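Local coordinates for molybdenum cofactor biosynthesis protein (Pyrococcus furiosus, PDB 1XI8), which belongs to the MoeA family and probably acts as a molybdopterin molybdotransferase in the biosynthesis of the molybdenum cofactor, at residues K255-G265 against E298-Y306; A225-E233 against L322-Y331. One frame throughout, in Å; residues are numbered along the deposited sequence.

Contact 1 and contact 2 have their centres about 16 Å apart and are joined by strand 300-302, which leads through a short loop into helix 307-326. Contact 1 (255-265 with 298-306) pairs two parallel strands inside a mixed sheet in the probable molybdopterin-binding domain. Contact 2 (225-233 with 322-331) joins the C-terminal ends of helices 219-229 and 307-326. Along the chain 225-233 comes first, then both halves of contact 1, then 322-331. Helix 307-326 lies against the sheet face that carries Leu262 and Phe301, and near its end Leu325 touches Leu260 and Arg299. The two contacts thus meet directly, consistent with continuous packing from sheet to helices.

Contact 1 (K255-G265 against E298-Y306); sequences KRECDLVLITG and ERVFVMSGY
With CG anti to the carbonyl carbon in both Leu262 (chi1 -52°) and Phe301 (chi1 -73°), the two side chains run alongside each other on one face of the sheet, and Leu262 CD2 comes 3.7 Å from Phe301 CD1, oblique to the ring. The Met303 sulfur approaches the same methyl at an oblique angle, SD to Leu262 CD2 3.6 Å. Helix 307-326 covers this face through Val318, which touches both Leu262 and Phe301. The other face carries Val261, Ile263 and Val300; Val300 CG2 lies 4.0 Å from Ile263 CG2, and Leu251 of helix 244-257 packs on Val261 and Val300.

The backbones pair as parallel strands, their short axes 4.7 Å apart and 16° from exact alignment. Val261 gives its N-H to Arg299 O and receives that of Phe301; Ile263 does the same between Phe301 O and Met303 N, the latter bond 2.8 Å from Met303 N to Ile263 O. At the N-terminal end the Arg299 chain, bent at chi2, reaches back to Asp259, and NH1 donates to Asp259 O at 2.8 Å, in the carbonyl plane on a lone pair and close to the guanidinium plane. The Asp259 carboxylate is used elsewhere, OD1 accepting from Lys191 N. At the other end Gly265 N makes a weak bond to Ser304 O. The strands are held by main-chain hydrogen bonds, with apolar side chains covering both faces, and Arg299 NH1 adds a bond to Asp259 O, just before strand 260-263.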
loop_
_atom_site.group_PDB
_atom_site.type_symbol
_atom_site.label_atom_id
_atom_site.label_comp_id
_atom_site.label_asym_id
_atom_site.label_seq_id
_atom_site.Cartn_x
_atom_site.Cartn_y
_atom_site.Cartn_z
ATOM N N LYS A 255 -0.525 4.849 -29.046
ATOM C CA LYS A 255 0.932 5.046 -29.181
ATOM C C LYS A 255 1.299 6.530 -29.253
ATOM O O LYS A 255 2.329 6.933 -28.723
ATOM C CB LYS A 255 1.507 4.334 -30.406
ATOM C CG LYS A 255 1.578 2.811 -30.335
ATOM C CD LYS A 255 2.662 2.332 -31.287
ATOM C CE LYS A 255 2.311 1.049 -32.019
ATOM N NZ LYS A 255 3.208 0.871 -33.216
ATOM N N ARG A 256 0.460 7.341 -29.898
ATOM C CA ARG A 256 0.741 8.768 -30.016
ATOM C C ARG A 256 0.643 9.474 -28.679
ATOM O O ARG A 256 1.367 10.423 -28.426
ATOM C CB ARG A 256 -0.219 9.460 -31.003
ATOM C CG ARG A 256 -0.113 8.977 -32.442
ATOM C CD ARG A 256 -0.737 9.976 -33.443
ATOM N NE ARG A 256 -2.174 10.192 -33.250
ATOM C CZ ARG A 256 -3.113 9.511 -33.905
ATOM N NH1 ARG A 256 -2.756 8.579 -34.784
ATOM N NH2 ARG A 256 -4.401 9.753 -33.679
ATOM N N GLU A 257 -0.258 9.008 -27.830
ATOM C CA GLU A 257 -0.578 9.717 -26.602
ATOM C C GLU A 257 0.072 9.133 -25.347
ATOM O O GLU A 257 0.135 9.800 -24.317
ATOM C CB GLU A 257 -2.105 9.772 -26.435
ATOM C CG GLU A 257 -2.819 10.328 -27.667
ATOM C CD GLU A 257 -4.335 10.471 -27.502
ATOM O OE1 GLU A 257 -4.891 10.084 -26.447
ATOM O OE2 GLU A 257 -4.979 10.972 -28.446
ATOM N N CYS A 258 0.552 7.894 -25.436
ATOM C CA CYS A 258 1.004 7.166 -24.246
ATOM C C CYS A 258 2.419 6.642 -24.317
ATOM O O CYS A 258 2.974 6.450 -25.392
ATOM C CB CYS A 258 0.074 5.986 -23.950
ATOM S SG CYS A 258 -1.642 6.438 -23.690
ATOM N N ASP A 259 2.982 6.401 -23.144
ATOM C CA ASP A 259 4.303 5.837 -23.002
ATOM C C ASP A 259 4.213 4.307 -23.003
ATOM O O ASP A 259 5.210 3.608 -23.157
ATOM C CB ASP A 259 4.919 6.321 -21.692
ATOM C CG ASP A 259 4.860 7.834 -21.539
ATOM O OD1 ASP A 259 3.919 8.332 -20.873
ATOM O OD2 ASP A 259 5.752 8.523 -22.095
ATOM N N LEU A 260 3.005 3.789 -22.838
ATOM C CA LEU A 260 2.807 2.362 -22.728
ATOM C C LEU A 260 1.349 2.063 -23.055
ATOM O O LEU A 260 0.461 2.800 -22.637
ATOM C CB LEU A 260 3.152 1.929 -21.309
ATOM C CG LEU A 260 3.658 0.535 -20.975
ATOM C CD1 LEU A 260 4.746 0.092 -21.916
ATOM C CD2 LEU A 260 4.176 0.556 -19.545
ATOM N N VAL A 261 1.105 0.996 -23.811
ATOM C CA VAL A 261 -0.244 0.642 -24.207
ATOM C C VAL A 261 -0.572 -0.803 -23.854
ATOM O O VAL A 261 0.219 -1.707 -24.110
ATOM C CB VAL A 261 -0.462 0.848 -25.718
ATOM C CG1 VAL A 261 -1.882 0.481 -26.097
ATOM C CG2 VAL A 261 -0.169 2.280 -26.099
ATOM N N LEU A 262 -1.746 -1.006 -23.262
ATOM C CA LEU A 262 -2.242 -2.333 -22.948
ATOM C C LEU A 262 -3.484 -2.616 -23.770
ATOM O O LEU A 262 -4.483 -1.907 -23.672
ATOM C CB LEU A 262 -2.591 -2.440 -21.467
ATOM C CG LEU A 262 -1.529 -2.013 -20.462
ATOM C CD1 LEU A 262 -2.068 -2.107 -19.059
ATOM C CD2 LEU A 262 -0.320 -2.874 -20.603
ATOM N N ILE A 263 -3.417 -3.651 -24.592
ATOM C CA ILE A 263 -4.585 -4.110 -25.341
ATOM C C ILE A 263 -4.969 -5.505 -24.864
ATOM O O ILE A 263 -4.181 -6.435 -24.944
ATOM C CB ILE A 263 -4.334 -4.100 -26.869
ATOM C CG1 ILE A 263 -5.557 -4.620 -27.624
ATOM C CG2 ILE A 263 -3.087 -4.907 -27.235
ATOM C CD1 ILE A 263 -5.483 -4.417 -29.128
ATOM N N THR A 264 -6.171 -5.656 -24.338
ATOM C CA THR A 264 -6.611 -6.976 -23.896
ATOM C C THR A 264 -7.244 -7.703 -25.047
ATOM O O THR A 264 -7.423 -7.140 -26.116
ATOM C CB THR A 264 -7.650 -6.880 -22.788
ATOM O OG1 THR A 264 -8.807 -6.189 -23.277
ATOM C CG2 THR A 264 -7.074 -6.140 -21.602
ATOM N N GLY A 265 -7.598 -8.961 -24.834
ATOM C CA GLY A 265 -8.367 -9.688 -25.834
ATOM C C GLY A 265 -7.466 -10.383 -26.819
ATOM O O GLY A 265 -7.115 -11.541 -26.588
ATOM N N GLU A 298 7.305 -2.589 -28.914
ATOM C CA GLU A 298 7.004 -1.191 -29.228
ATOM C C GLU A 298 6.021 -0.547 -28.244
ATOM O O GLU A 298 5.002 0.017 -28.646
ATOM C CB GLU A 298 6.451 -1.069 -30.654
ATOM C CG GLU A 298 7.150 -1.936 -31.677
ATOM C CD GLU A 298 6.582 -1.750 -33.072
ATOM O OE1 GLU A 298 5.682 -2.536 -33.468
ATOM O OE2 GLU A 298 7.028 -0.807 -33.764
ATOM N N ARG A 299 6.337 -0.646 -26.955
ATOM C CA ARG A 299 5.583 0.037 -25.893
ATOM C C ARG A 299 4.169 -0.537 -25.664
ATOM O O ARG A 299 3.376 0.026 -24.914
ATOM C CB ARG A 299 5.535 1.563 -26.149
ATOM C CG ARG A 299 6.901 2.275 -26.236
ATOM C CD ARG A 299 7.668 2.093 -24.935
ATOM N NE ARG A 299 8.873 2.921 -24.787
ATOM C CZ ARG A 299 8.974 3.952 -23.952
ATOM N NH1 ARG A 299 7.940 4.284 -23.190
ATOM N NH2 ARG A 299 10.103 4.652 -23.878
ATOM N N VAL A 300 3.855 -1.657 -26.306
ATOM C CA VAL A 300 2.533 -2.245 -26.131
ATOM C C VAL A 300 2.576 -3.684 -25.630
ATOM O O VAL A 300 3.317 -4.518 -26.141
ATOM C CB VAL A 300 1.663 -2.145 -27.424
ATOM C CG1 VAL A 300 2.422 -2.641 -28.586
ATOM C CG2 VAL A 300 0.399 -2.972 -27.266
ATOM N N PHE A 301 1.777 -3.965 -24.610
ATOM C CA PHE A 301 1.608 -5.333 -24.157
ATOM C C PHE A 301 0.338 -5.890 -24.754
ATOM O O PHE A 301 -0.730 -5.308 -24.605
ATOM C CB PHE A 301 1.505 -5.407 -22.637
ATOM C CG PHE A 301 2.797 -5.185 -21.925
ATOM C CD1 PHE A 301 3.134 -3.924 -21.448
ATOM C CD2 PHE A 301 3.673 -6.238 -21.716
ATOM C CE1 PHE A 301 4.329 -3.719 -20.776
ATOM C CE2 PHE A 301 4.859 -6.041 -21.046
ATOM C CZ PHE A 301 5.192 -4.777 -20.571
ATOM N N VAL A 302 0.455 -7.016 -25.442
ATOM C CA VAL A 302 -0.718 -7.724 -25.935
ATOM C C VAL A 302 -1.149 -8.648 -24.812
ATOM O O VAL A 302 -0.496 -9.654 -24.552
ATOM C CB VAL A 302 -0.414 -8.500 -27.243
ATOM C CG1 VAL A 302 -1.604 -9.374 -27.660
ATOM C CG2 VAL A 302 -0.068 -7.527 -28.349
ATOM N N MET A 303 -2.231 -8.287 -24.128
ATOM C CA MET A 303 -2.643 -9.005 -22.913
ATOM C C MET A 303 -3.845 -9.930 -23.123
ATOM O O MET A 303 -4.501 -9.892 -24.152
ATOM C CB MET A 303 -2.903 -8.024 -21.759
ATOM C CG MET A 303 -1.724 -7.135 -21.419
ATOM S SD MET A 303 -2.008 -6.003 -20.032
ATOM C CE MET A 303 -1.683 -7.026 -18.601
ATOM N N SER A 304 -4.127 -10.762 -22.132
ATOM C CA SER A 304 -5.229 -11.712 -22.219
ATOM C C SER A 304 -6.601 -11.056 -22.063
ATOM O O SER A 304 -6.721 -9.857 -21.803
ATOM C CB SER A 304 -5.042 -12.803 -21.161
ATOM O OG SER A 304 -6.196 -13.626 -21.024
ATOM N N GLY A 305 -7.643 -11.860 -22.226
ATOM C CA GLY A 305 -8.996 -11.407 -21.984
ATOM C C GLY A 305 -9.533 -11.963 -20.682
ATOM O O GLY A 305 -10.598 -11.574 -20.236
ATOM N N TYR A 306 -8.803 -12.878 -20.059
ATOM C CA TYR A 306 -9.289 -13.475 -18.823
ATOM C C TYR A 306 -8.723 -12.737 -17.618
ATOM O O TYR A 306 -7.508 -12.624 -17.473
ATOM C CB TYR A 306 -8.964 -14.972 -18.743
ATOM C CG TYR A 306 -9.296 -15.747 -20.008
ATOM C CD1 TYR A 306 -8.284 -16.324 -20.787
ATOM C CD2 TYR A 306 -10.617 -15.899 -20.430
ATOM C CE1 TYR A 306 -8.582 -17.034 -21.946
ATOM C CE2 TYR A 306 -10.930 -16.603 -21.585
ATOM C CZ TYR A 306 -9.913 -17.167 -22.341
ATOM O OH TYR A 306 -10.231 -17.864 -23.494
#

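Contact 2 (A225-E233 against L322-Y331); sequences ALVERYFGE and LAKLVGAKDY
The ends of two helices, 219-229 and 307-326, meet where each gives way to loop, and Phe231 and Leu322 together account for about half of the 364 Å² buried between the segments. Leu322 points at the turn after helix 219-229: its CD1 lies 3.4 Å from Tyr230 O and 4.2 Å from Val227 CG2, while CD2 lies 4.0 Å from Gly232 CA. The turn passes close over this leucine.

Phe231 is held on several sides. Val326 CG2 stands 3.8 Å from Phe231 CB, the two side chains crossing at about a right angle. Ala328 CB sits over one face of the ring as a CH-pi contact, 4.0 Å from the centroid and 22° off the normal. Tyr331 CB meets the ring edge near its plane, 3.6 Å from Phe231 CZ.

These last contacts come from the loop that runs from helix 307-326 toward strand 334-339. The helix ends in a Schellman motif: Gly327 has positive phi, Ala328 N bonds to Ala323 O, and Gly327 N bonds weakly to Lys324 O. The end of helix 219-229 resembles it, with Phe231 at positive phi and Gly232 N bonded to Val227 O. Tyr331 CG sits between its own N and carbonyl carbon (chi1 56°), which lays the ring beside the helix, with Ala323 CB 3.5 Å above the ring plane. Its hydroxyl is hydrogen-bonded to His320 ND1. Tyr230 meets Tyr331 O in its ring plane, with 4.0 Å from CE1 to that oxygen, and its OH is hydrogen-bonded to the C-terminal residue's backbone oxygen, Tyr403 O.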
loop_
_atom_site.group_PDB
_atom_site.type_symbol
_atom_site.label_atom_id
_atom_site.label_comp_id
_atom_site.label_asym_id
_atom_site.label_seq_id
_atom_site.Cartn_x
_atom_site.Cartn_y
_atom_site.Cartn_z
ATOM N N ALA A 225 -7.097 0.511 -12.180
ATOM C CA ALA A 225 -6.673 0.614 -10.796
ATOM C C ALA A 225 -5.253 0.077 -10.611
ATOM O O ALA A 225 -4.452 0.667 -9.878
ATOM C CB ALA A 225 -7.640 -0.090 -9.881
ATOM N N LEU A 226 -4.936 -1.032 -11.277
ATOM C CA LEU A 226 -3.596 -1.589 -11.191
ATOM C C LEU A 226 -2.532 -0.576 -11.615
ATOM O O LEU A 226 -1.517 -0.455 -10.944
ATOM C CB LEU A 226 -3.465 -2.866 -12.025
ATOM C CG LEU A 226 -4.170 -4.106 -11.487
ATOM C CD1 LEU A 226 -4.330 -5.148 -12.579
ATOM C CD2 LEU A 226 -3.443 -4.661 -10.270
ATOM N N VAL A 227 -2.761 0.147 -12.713
ATOM C CA VAL A 227 -1.786 1.137 -13.169
ATOM C C VAL A 227 -1.731 2.309 -12.193
ATOM O O VAL A 227 -0.656 2.796 -11.839
ATOM C CB VAL A 227 -2.042 1.623 -14.632
ATOM C CG1 VAL A 227 -3.399 2.181 -14.775
ATOM C CG2 VAL A 227 -1.065 2.713 -15.002
ATOM N N GLU A 228 -2.902 2.741 -11.756
ATOM C CA GLU A 228 -3.029 3.755 -10.733
ATOM C C GLU A 228 -2.204 3.376 -9.510
ATOM O O GLU A 228 -1.471 4.192 -8.970
ATOM C CB GLU A 228 -4.499 3.866 -10.338
ATOM C CG GLU A 228 -4.762 4.680 -9.111
ATOM C CD GLU A 228 -4.722 6.149 -9.422
ATOM O OE1 GLU A 228 -4.903 6.470 -10.624
ATOM O OE2 GLU A 228 -4.516 6.965 -8.483
ATOM N N ARG A 229 -2.327 2.123 -9.080
ATOM C CA ARG A 229 -1.595 1.630 -7.922
ATOM C C ARG A 229 -0.098 1.589 -8.192
ATOM O O ARG A 229 0.710 1.730 -7.271
ATOM C CB ARG A 229 -2.100 0.241 -7.517
ATOM C CG ARG A 229 -1.288 -0.446 -6.432
ATOM C CD ARG A 229 -1.993 -1.684 -5.880
ATOM N NE ARG A 229 -1.203 -2.347 -4.839
ATOM C CZ ARG A 229 -1.171 -1.989 -3.554
ATOM N NH1 ARG A 229 -1.886 -0.961 -3.107
ATOM N NH2 ARG A 229 -0.414 -2.663 -2.702
ATOM N N TYR A 230 0.273 1.401 -9.454
ATOM C CA TYR A 230 1.692 1.283 -9.800
ATOM C C TYR A 230 2.230 2.363 -10.734
ATOM O O TYR A 230 2.731 2.077 -11.816
ATOM C CB TYR A 230 2.037 -0.137 -10.291
ATOM C CG TYR A 230 1.992 -1.133 -9.163
ATOM C CD1 TYR A 230 3.035 -1.228 -8.253
ATOM C CD2 TYR A 230 0.889 -1.952 -8.985
ATOM C CE1 TYR A 230 2.995 -2.124 -7.206
ATOM C CE2 TYR A 230 0.833 -2.851 -7.943
ATOM C CZ TYR A 230 1.886 -2.934 -7.054
ATOM O OH TYR A 230 1.818 -3.840 -6.021
ATOM N N PHE A 231 2.107 3.603 -10.270
ATOM C CA PHE A 231 2.839 4.770 -10.778
ATOM C C PHE A 231 2.330 5.454 -12.040
ATOM O O PHE A 231 2.704 6.585 -12.310
ATOM C CB PHE A 231 4.332 4.447 -10.893
ATOM C CG PHE A 231 4.849 3.649 -9.743
ATOM C CD1 PHE A 231 4.778 4.147 -8.459
ATOM C CD2 PHE A 231 5.390 2.390 -9.938
ATOM C CE1 PHE A 231 5.243 3.404 -7.396
ATOM C CE2 PHE A 231 5.855 1.645 -8.879
ATOM C CZ PHE A 231 5.785 2.151 -7.611
ATOM N N GLY A 232 1.475 4.790 -12.805
ATOM C CA GLY A 232 1.001 5.358 -14.068
ATOM C C GLY A 232 -0.316 6.119 -14.038
ATOM O O GLY A 232 -0.998 6.182 -13.023
ATOM N N GLU A 233 -0.652 6.719 -15.176
ATOM C CA GLU A 233 -1.922 7.400 -15.361
ATOM C C GLU A 233 -2.715 6.632 -16.421
ATOM O O GLU A 233 -2.306 6.569 -17.578
ATOM C CB GLU A 233 -1.699 8.855 -15.783
ATOM C CG GLU A 233 -2.991 9.610 -16.146
ATOM C CD GLU A 233 -2.768 11.087 -16.481
ATOM O OE1 GLU A 233 -1.608 11.570 -16.378
ATOM O OE2 GLU A 233 -3.761 11.766 -16.846
ATOM N N LEU A 322 6.412 -0.423 -15.576
ATOM C CA LEU A 322 6.029 0.880 -15.043
ATOM C C LEU A 322 7.073 1.428 -14.075
ATOM O O LEU A 322 7.386 2.616 -14.102
ATOM C CB LEU A 322 4.668 0.791 -14.359
ATOM C CG LEU A 322 3.454 0.855 -15.273
ATOM C CD1 LEU A 322 2.267 0.178 -14.609
ATOM C CD2 LEU A 322 3.142 2.318 -15.628
ATOM N N ALA A 323 7.597 0.549 -13.224
ATOM C CA ALA A 323 8.630 0.899 -12.258
ATOM C C ALA A 323 9.910 1.337 -12.947
ATOM O O ALA A 323 10.521 2.325 -12.550
ATOM C CB ALA A 323 8.913 -0.267 -11.343
ATOM N N LYS A 324 10.307 0.590 -13.973
ATOM C CA LYS A 324 11.473 0.932 -14.790
ATOM C C LYS A 324 11.315 2.320 -15.409
ATOM O O LYS A 324 12.260 3.112 -15.401
ATOM C CB LYS A 324 11.711 -0.113 -15.887
ATOM N N LEU A 325 10.121 2.608 -15.932
ATOM C CA LEU A 325 9.822 3.904 -16.543
ATOM C C LEU A 325 9.930 5.093 -15.597
ATOM O O LEU A 325 10.476 6.127 -15.970
ATOM C CB LEU A 325 8.424 3.903 -17.158
ATOM C CG LEU A 325 8.295 3.260 -18.527
ATOM C CD1 LEU A 325 6.894 3.465 -19.034
ATOM C CD2 LEU A 325 9.315 3.859 -19.479
ATOM N N VAL A 326 9.388 4.958 -14.391
ATOM C CA VAL A 326 9.436 6.044 -13.422
ATOM C C VAL A 326 10.681 5.979 -12.548
ATOM O O VAL A 326 10.990 6.929 -11.836
ATOM C CB VAL A 326 8.183 6.089 -12.523
ATOM C CG1 VAL A 326 6.972 6.377 -13.350
ATOM C CG2 VAL A 326 8.014 4.777 -11.735
ATOM N N GLY A 327 11.395 4.859 -12.613
ATOM C CA GLY A 327 12.586 4.655 -11.790
ATOM C C GLY A 327 12.269 4.456 -10.315
ATOM O O GLY A 327 12.996 4.939 -9.452
ATOM N N ALA A 328 11.186 3.738 -10.024
ATOM C CA ALA A 328 10.774 3.498 -8.645
ATOM C C ALA A 328 11.601 2.429 -7.943
ATOM O O ALA A 328 11.876 1.371 -8.510
ATOM C CB ALA A 328 9.293 3.142 -8.580
ATOM N N LYS A 329 11.986 2.725 -6.703
ATOM C CA LYS A 329 12.732 1.808 -5.845
ATOM C C LYS A 329 11.826 1.185 -4.768
ATOM O O LYS A 329 10.892 1.828 -4.275
ATOM C CB LYS A 329 13.897 2.552 -5.171
ATOM C CG LYS A 329 15.269 2.453 -5.863
ATOM C CD LYS A 329 15.295 2.898 -7.333
ATOM C CE LYS A 329 16.734 2.791 -7.905
ATOM N NZ LYS A 329 16.824 2.792 -9.411
ATOM N N ASP A 330 12.093 -0.069 -4.419
ATOM C CA ASP A 330 11.383 -0.746 -3.329
ATOM C C ASP A 330 9.863 -0.747 -3.465
ATOM O O ASP A 330 9.156 -0.389 -2.524
ATOM C CB ASP A 330 11.751 -0.104 -1.983
ATOM C CG ASP A 330 13.212 -0.297 -1.623
ATOM O OD1 ASP A 330 13.748 0.536 -0.869
ATOM O OD2 ASP A 330 13.823 -1.275 -2.088
ATOM N N TYR A 331 9.363 -1.158 -4.623
ATOM C CA TYR A 331 7.926 -1.136 -4.885
ATOM C C TYR A 331 7.278 -2.480 -4.596
ATOM O O TYR A 331 6.069 -2.636 -4.772
ATOM C CB TYR A 331 7.648 -0.710 -6.331
ATOM C CG TYR A 331 8.330 -1.556 -7.378
ATOM C CD1 TYR A 331 7.627 -2.542 -8.067
ATOM C CD2 TYR A 331 9.680 -1.373 -7.682
ATOM C CE1 TYR A 331 8.241 -3.318 -9.020
ATOM C CE2 TYR A 331 10.307 -2.148 -8.640
ATOM C CZ TYR A 331 9.581 -3.119 -9.303
ATOM O OH TYR A 331 10.190 -3.897 -10.260
#